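Local coordinates for 1,3-1,4-beta-glucanase (Hordeum vulgare, PDB 1AQ0), which hydrolyses mixed-linkage 1,3-1,4-beta-D-glucans as a TIM-barrel glycosidase of glycosyl hydrolase family 17, at residues R100-V103 and P104-N108; N108-G111 and A112-A116; F214-A217 and M218-G222. All coordinates share one frame; numbering follows the deposited sequence.

Contact 1 of 3, residues R100-V103 and P104-N108; sequences RNLV and PAMKN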
# COMPACT_ATOMS: atom_id res chain seq x y z
N ARG A 100 11.39 -15.09 -24.84
CA ARG A 100 12.72 -15.45 -24.34
C ARG A 100 13.67 -14.25 -24.35
O ARG A 100 14.65 -14.22 -23.61
CB ARG A 100 13.33 -16.58 -25.19
CG ARG A 100 12.59 -17.91 -25.13
CD ARG A 100 13.23 -18.95 -26.06
NE ARG A 100 13.14 -18.57 -27.47
CZ ARG A 100 14.16 -18.08 -28.18
NH1 ARG A 100 15.35 -17.90 -27.61
NH2 ARG A 100 13.97 -17.72 -29.45
N ASN A 101 13.36 -13.26 -25.19
CA ASN A 101 14.18 -12.06 -25.32
C ASN A 101 13.78 -10.94 -24.35
O ASN A 101 14.48 -9.94 -24.22
CB ASN A 101 14.09 -11.50 -26.74
CG ASN A 101 14.72 -12.40 -27.77
OD1 ASN A 101 15.77 -12.99 -27.53
ND2 ASN A 101 14.09 -12.50 -28.93
N LEU A 102 12.66 -11.14 -23.67
CA LEU A 102 12.12 -10.16 -22.73
C LEU A 102 13.07 -9.73 -21.62
O LEU A 102 13.48 -8.57 -21.57
CB LEU A 102 10.80 -10.69 -22.16
CG LEU A 102 9.65 -9.73 -21.84
CD1 LEU A 102 9.47 -8.70 -22.95
CD2 LEU A 102 8.39 -10.57 -21.66
N VAL A 103 13.45 -10.65 -20.74
CA VAL A 103 14.36 -10.29 -19.65
C VAL A 103 15.71 -9.77 -20.14
O VAL A 103 16.20 -8.76 -19.64
CB VAL A 103 14.53 -11.46 -18.64
CG1 VAL A 103 15.52 -11.08 -17.55
CG2 VAL A 103 13.18 -11.79 -18.02
N PRO A 104 16.33 -10.45 -21.13
CA PRO A 104 17.63 -9.96 -21.62
C PRO A 104 17.53 -8.51 -22.12
O PRO A 104 18.39 -7.68 -21.79
CB PRO A 104 17.92 -10.92 -22.77
CG PRO A 104 17.31 -12.19 -22.31
CD PRO A 104 15.99 -11.74 -21.75
N ALA A 105 16.48 -8.21 -22.87
CA ALA A 105 16.27 -6.87 -23.40
C ALA A 105 16.07 -5.85 -22.27
O ALA A 105 16.62 -4.76 -22.31
CB ALA A 105 15.09 -6.85 -24.36
N MET A 106 15.28 -6.22 -21.26
CA MET A 106 15.03 -5.32 -20.14
C MET A 106 16.31 -5.06 -19.36
O MET A 106 16.58 -3.92 -18.97
CB MET A 106 13.95 -5.89 -19.20
CG MET A 106 12.54 -5.90 -19.78
SD MET A 106 11.30 -6.38 -18.53
CE MET A 106 11.17 -8.08 -18.81
N LYS A 107 17.11 -6.10 -19.15
CA LYS A 107 18.38 -5.98 -18.43
C LYS A 107 19.30 -5.03 -19.16
O LYS A 107 19.91 -4.15 -18.54
CB LYS A 107 19.09 -7.33 -18.34
CG LYS A 107 18.64 -8.27 -17.24
CD LYS A 107 19.40 -9.59 -17.38
CE LYS A 107 19.99 -10.08 -16.07
NZ LYS A 107 19.01 -10.81 -15.22
N ASN A 108 19.42 -5.21 -20.47
CA ASN A 108 20.29 -4.36 -21.29
C ASN A 108 19.84 -2.91 -21.31
O ASN A 108 20.67 -2.00 -21.22
CB ASN A 108 20.42 -4.92 -22.71
CG ASN A 108 21.26 -6.18 -22.77
OD1 ASN A 108 22.00 -6.48 -21.85
ND2 ASN A 108 21.15 -6.92 -23.87

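Contact 2 of 3, residues N108-G111 and A112-A116; sequences NVHG and ALVAA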
# COMPACT_ATOMS: atom_id res chain seq x y z
N ASN A 108 19.42 -5.21 -20.47
CA ASN A 108 20.29 -4.36 -21.29
C ASN A 108 19.84 -2.91 -21.31
O ASN A 108 20.67 -2.00 -21.22
CB ASN A 108 20.42 -4.92 -22.71
CG ASN A 108 21.26 -6.18 -22.77
OD1 ASN A 108 22.00 -6.48 -21.85
ND2 ASN A 108 21.15 -6.92 -23.87
N VAL A 109 18.54 -2.67 -21.40
CA VAL A 109 18.02 -1.30 -21.41
C VAL A 109 18.27 -0.69 -20.03
O VAL A 109 18.71 0.45 -19.90
CB VAL A 109 16.51 -1.26 -21.75
CG1 VAL A 109 15.98 0.16 -21.63
CG2 VAL A 109 16.27 -1.78 -23.15
N HIS A 110 18.03 -1.49 -19.00
CA HIS A 110 18.23 -1.04 -17.63
C HIS A 110 19.69 -0.63 -17.41
O HIS A 110 19.98 0.45 -16.90
CB HIS A 110 17.84 -2.16 -16.65
CG HIS A 110 18.06 -1.80 -15.21
ND1 HIS A 110 19.07 -2.36 -14.48
CD2 HIS A 110 17.41 -0.86 -14.47
CE1 HIS A 110 19.02 -1.76 -13.30
NE2 HIS A 110 18.04 -0.85 -13.25
N GLY A 111 20.62 -1.49 -17.84
CA GLY A 111 22.03 -1.21 -17.69
C GLY A 111 22.43 0.08 -18.38
O GLY A 111 23.21 0.87 -17.84
N ALA A 112 21.89 0.31 -19.57
CA ALA A 112 22.19 1.51 -20.34
C ALA A 112 21.67 2.76 -19.64
O ALA A 112 22.33 3.80 -19.64
CB ALA A 112 21.60 1.39 -21.75
N LEU A 113 20.47 2.67 -19.06
CA LEU A 113 19.88 3.81 -18.36
C LEU A 113 20.73 4.22 -17.15
O LEU A 113 21.00 5.41 -16.95
CB LEU A 113 18.45 3.48 -17.92
CG LEU A 113 17.43 3.50 -19.06
CD1 LEU A 113 16.12 2.92 -18.58
CD2 LEU A 113 17.25 4.93 -19.55
N VAL A 114 21.18 3.24 -16.38
CA VAL A 114 22.02 3.50 -15.21
C VAL A 114 23.32 4.22 -15.60
O VAL A 114 23.62 5.30 -15.09
CB VAL A 114 22.34 2.19 -14.46
CG1 VAL A 114 23.39 2.42 -13.38
CG2 VAL A 114 21.07 1.64 -13.85
N ALA A 115 24.05 3.65 -16.56
CA ALA A 115 25.31 4.21 -17.02
C ALA A 115 25.20 5.65 -17.51
O ALA A 115 26.17 6.41 -17.43
CB ALA A 115 25.89 3.33 -18.13
N ALA A 116 24.02 6.02 -18.01
CA ALA A 116 23.79 7.37 -18.53
C ALA A 116 23.36 8.36 -17.45
O ALA A 116 23.20 9.55 -17.73
CB ALA A 116 22.75 7.33 -19.64

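Contact 3 of 3, residues F214-A217 and M218-G222; sequences FYTA and MGKHG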
# COMPACT_ATOMS: atom_id res chain seq x y z
N PHE A 214 -4.12 -10.41 -10.51
CA PHE A 214 -2.75 -10.20 -10.99
C PHE A 214 -1.79 -10.16 -9.81
O PHE A 214 -0.70 -10.74 -9.88
CB PHE A 214 -2.62 -8.89 -11.76
CG PHE A 214 -2.54 -9.07 -13.24
CD1 PHE A 214 -1.38 -9.53 -13.84
CD2 PHE A 214 -3.64 -8.77 -14.04
CE1 PHE A 214 -1.29 -9.69 -15.22
CE2 PHE A 214 -3.57 -8.93 -15.42
CZ PHE A 214 -2.39 -9.39 -16.02
N TYR A 215 -2.17 -9.45 -8.75
CA TYR A 215 -1.34 -9.35 -7.56
C TYR A 215 -1.08 -10.72 -6.93
O TYR A 215 0.03 -11.01 -6.50
CB TYR A 215 -1.96 -8.40 -6.54
CG TYR A 215 -1.53 -6.96 -6.72
CD1 TYR A 215 -0.20 -6.58 -6.53
CD2 TYR A 215 -2.45 -5.97 -7.07
CE1 TYR A 215 0.21 -5.27 -6.68
CE2 TYR A 215 -2.05 -4.64 -7.22
CZ TYR A 215 -0.72 -4.30 -7.02
OH TYR A 215 -0.32 -2.99 -7.15
N THR A 216 -2.11 -11.57 -6.91
CA THR A 216 -1.96 -12.91 -6.35
C THR A 216 -0.99 -13.73 -7.21
O THR A 216 -0.07 -14.36 -6.70
CB THR A 216 -3.32 -13.62 -6.25
OG1 THR A 216 -4.20 -12.86 -5.42
CG2 THR A 216 -3.17 -15.00 -5.65
N ALA A 217 -1.17 -13.65 -8.52
CA ALA A 217 -0.32 -14.38 -9.46
C ALA A 217 1.14 -13.98 -9.31
O ALA A 217 2.03 -14.83 -9.33
CB ALA A 217 -0.79 -14.17 -10.87
N MET A 218 1.39 -12.68 -9.18
CA MET A 218 2.74 -12.16 -9.01
C MET A 218 3.37 -12.63 -7.70
O MET A 218 4.56 -12.96 -7.66
CB MET A 218 2.75 -10.63 -9.04
CG MET A 218 2.62 -10.01 -10.42
SD MET A 218 2.83 -8.22 -10.37
CE MET A 218 1.24 -7.74 -9.87
N GLY A 219 2.57 -12.65 -6.63
CA GLY A 219 3.05 -13.08 -5.33
C GLY A 219 3.54 -14.51 -5.36
O GLY A 219 4.52 -14.85 -4.69
N LYS A 220 2.87 -15.34 -6.15
CA LYS A 220 3.22 -16.76 -6.30
C LYS A 220 4.52 -16.97 -7.08
O LYS A 220 4.99 -18.11 -7.22
CB LYS A 220 2.09 -17.51 -7.03
CG LYS A 220 0.79 -17.63 -6.26
CD LYS A 220 -0.23 -18.41 -7.08
CE LYS A 220 -1.57 -18.48 -6.38
NZ LYS A 220 -2.60 -19.15 -7.23
N HIS A 221 5.08 -15.89 -7.63
CA HIS A 221 6.32 -15.98 -8.39
C HIS A 221 7.44 -15.12 -7.83
O HIS A 221 8.40 -14.81 -8.53
CB HIS A 221 6.08 -15.62 -9.86
CG HIS A 221 5.38 -16.69 -10.63
ND1 HIS A 221 6.06 -17.65 -11.35
CD2 HIS A 221 4.07 -16.96 -10.79
CE1 HIS A 221 5.20 -18.46 -11.93
NE2 HIS A 221 3.98 -18.07 -11.60
N GLY A 222 7.32 -14.75 -6.56
CA GLY A 222 8.33 -13.95 -5.91
C GLY A 222 8.20 -12.45 -6.14
O GLY A 222 9.17 -11.71 -5.99

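Contact 1 of 3, residues R100-V103 and P104-N108
Val103 and Pro104 meet as chain neighbours: the peptide link between them holds Val103 CB and Pro104 CD 3.4 Å apart, inside the usual van der Waals spacing. The proline ring then turns back over the preceding residues, and its CD also stands 3.4 Å from the carbonyl oxygens of both Arg100 and Asn101. Losing the ring to an alanine would probably strip Arg100 O of the cover that CD and CG give it, take away the carbon packed on Val103 CB, and free the rotation about the N-CA bond that the ring now fixes. Val103 holds CG1 anti to its backbone N (chi1 178°), a setting that carries this methyl past the carbonyl to within 4.2 Å of Lys107 CD. This is the opening of helix 102-115, which follows strand 84-92 and leads to strand 122-128 in a beta-alpha-beta unit of the family 17 TIM barrel. Backbone hydrogen bonds of the i to i-4 kind begin here: Ala105 N to Asn101 O, Met106 N to Leu102 O and Lys107 N to Val103 O, the last at 2.9 Å. On the buried side Met106 runs back along the helix. Its bend at chi3 (-94°) brings the methyl across Leu102, with Met106 CE 3.8 Å from Leu102 CG. A looser approach of 4.3 Å joins Met106 CE to Val103 CG2. Strand 122-128 faces Leu102 and Met106 through Thr125, and helix 59-64 lies against Pro104 and Ala105 through Ala63.

Contact 2 of 3, residues N108-G111 and A112-A116
Leu113 lies alongside Val109, one turn earlier in the helix, the two side chains pointing the same way with Leu113 CD1 against Val109 CG1. From the leucine backbone outward, Leu113 CB is near two oxygens, His110 O at 3.5 Å and Val109 O slightly farther. CG comes down on Val109 O at 3.4 Å. With CG anti to the carbonyl carbon (chi1 -75°), the chain leans back along the helix, and CD1 ends near the same oxygen and 4.1 Å from Val109 CG1. Val109 O itself accepts Leu113 N in a hydrogen bond of 3.0 Å. Beside this pair, Val114 sends its methyl CG2 over one face of the His110 ring in a CH-pi contact, 4.2 Å from the centroid and 23° off the normal, displaced toward the rim where CE1 and NE2 lie. Gly111 O takes the amide of Ala115, the straightest of the four backbone bonds here. Set in the barrel, this part of helix 102-115 turns Val109 and Leu113 onto Val88 of strand 84-92 and Val123 of strand 122-128, while Ala112 meets Val73 of helix 66-78.

Contact 3 of 3, residues F214-A217 and M218-G222
The amide N of Lys220 lies between two carbonyl oxygens, donating to Thr216 O at 3.1 Å and, more weakly, to Ala217 O at 3.3 Å. Such a shared amide accompanies the end of helix 206-219, which precedes strand 228-232 of the TIM barrel and finishes in a Schellman motif. In that motif Gly223 N bonds back to Met218 O, with the weak bond from Gly222 N to Gly219 O inside it. Gly222 is the C-prime residue: at its positive phi (84°) a CB would be jammed against the carbonyl O of His221. Before this break the pattern is regular, with Met218 N on Phe214 O at 2.9 Å. Thr216 and Lys220 run side by side. The threonine turns its methyl CG2 opposite the backbone N, against Lys220 CE at 3.9 Å, and keeps OG1 beside that N, where it is hydrogen-bonded to the carbonyls of Asp212 and Pro138. Beyond the methylene CE packed on Thr216 CG2, Lys220 NZ is hydrogen-bonded to Gly141 O. On the buried side Met218 passes CG near Phe214 O, then bends at chi3 (-82°) to bring Met218 CE 3.8 Å from Tyr215 CD1 and 4.4 Å from Phe214 CB. Tyr215 is held from beyond the helix, its hydroxyl hydrogen-bonded to the amide of Leu228 and its ring stacked with His266. Past the helical turns the imidazole of His221 swings back, and Ala217 O meets its edge in the ring plane, 3.3 Å from His221 CD2.

How the contacts relate
Contacts 1 and 2 are consecutive lengths of one helix, 102-115: they share Asn108, their centres are about 12 Å apart, and together they run from the approach to the helix through to its last turn. Contact 3 comes later in the chain, at the end of helix 206-219; its centre lies about 20 Å from that of contact 1 and about 27 Å from that of contact 2, with no touch to either. All three belong to the outer layer of helices around the parallel strands of the barrel. The first helix packs on strands 84-92 and 122-128, whereas the second reaches strand 165-168, so the same local helical rules serve different sectors of one catalytic scaffold.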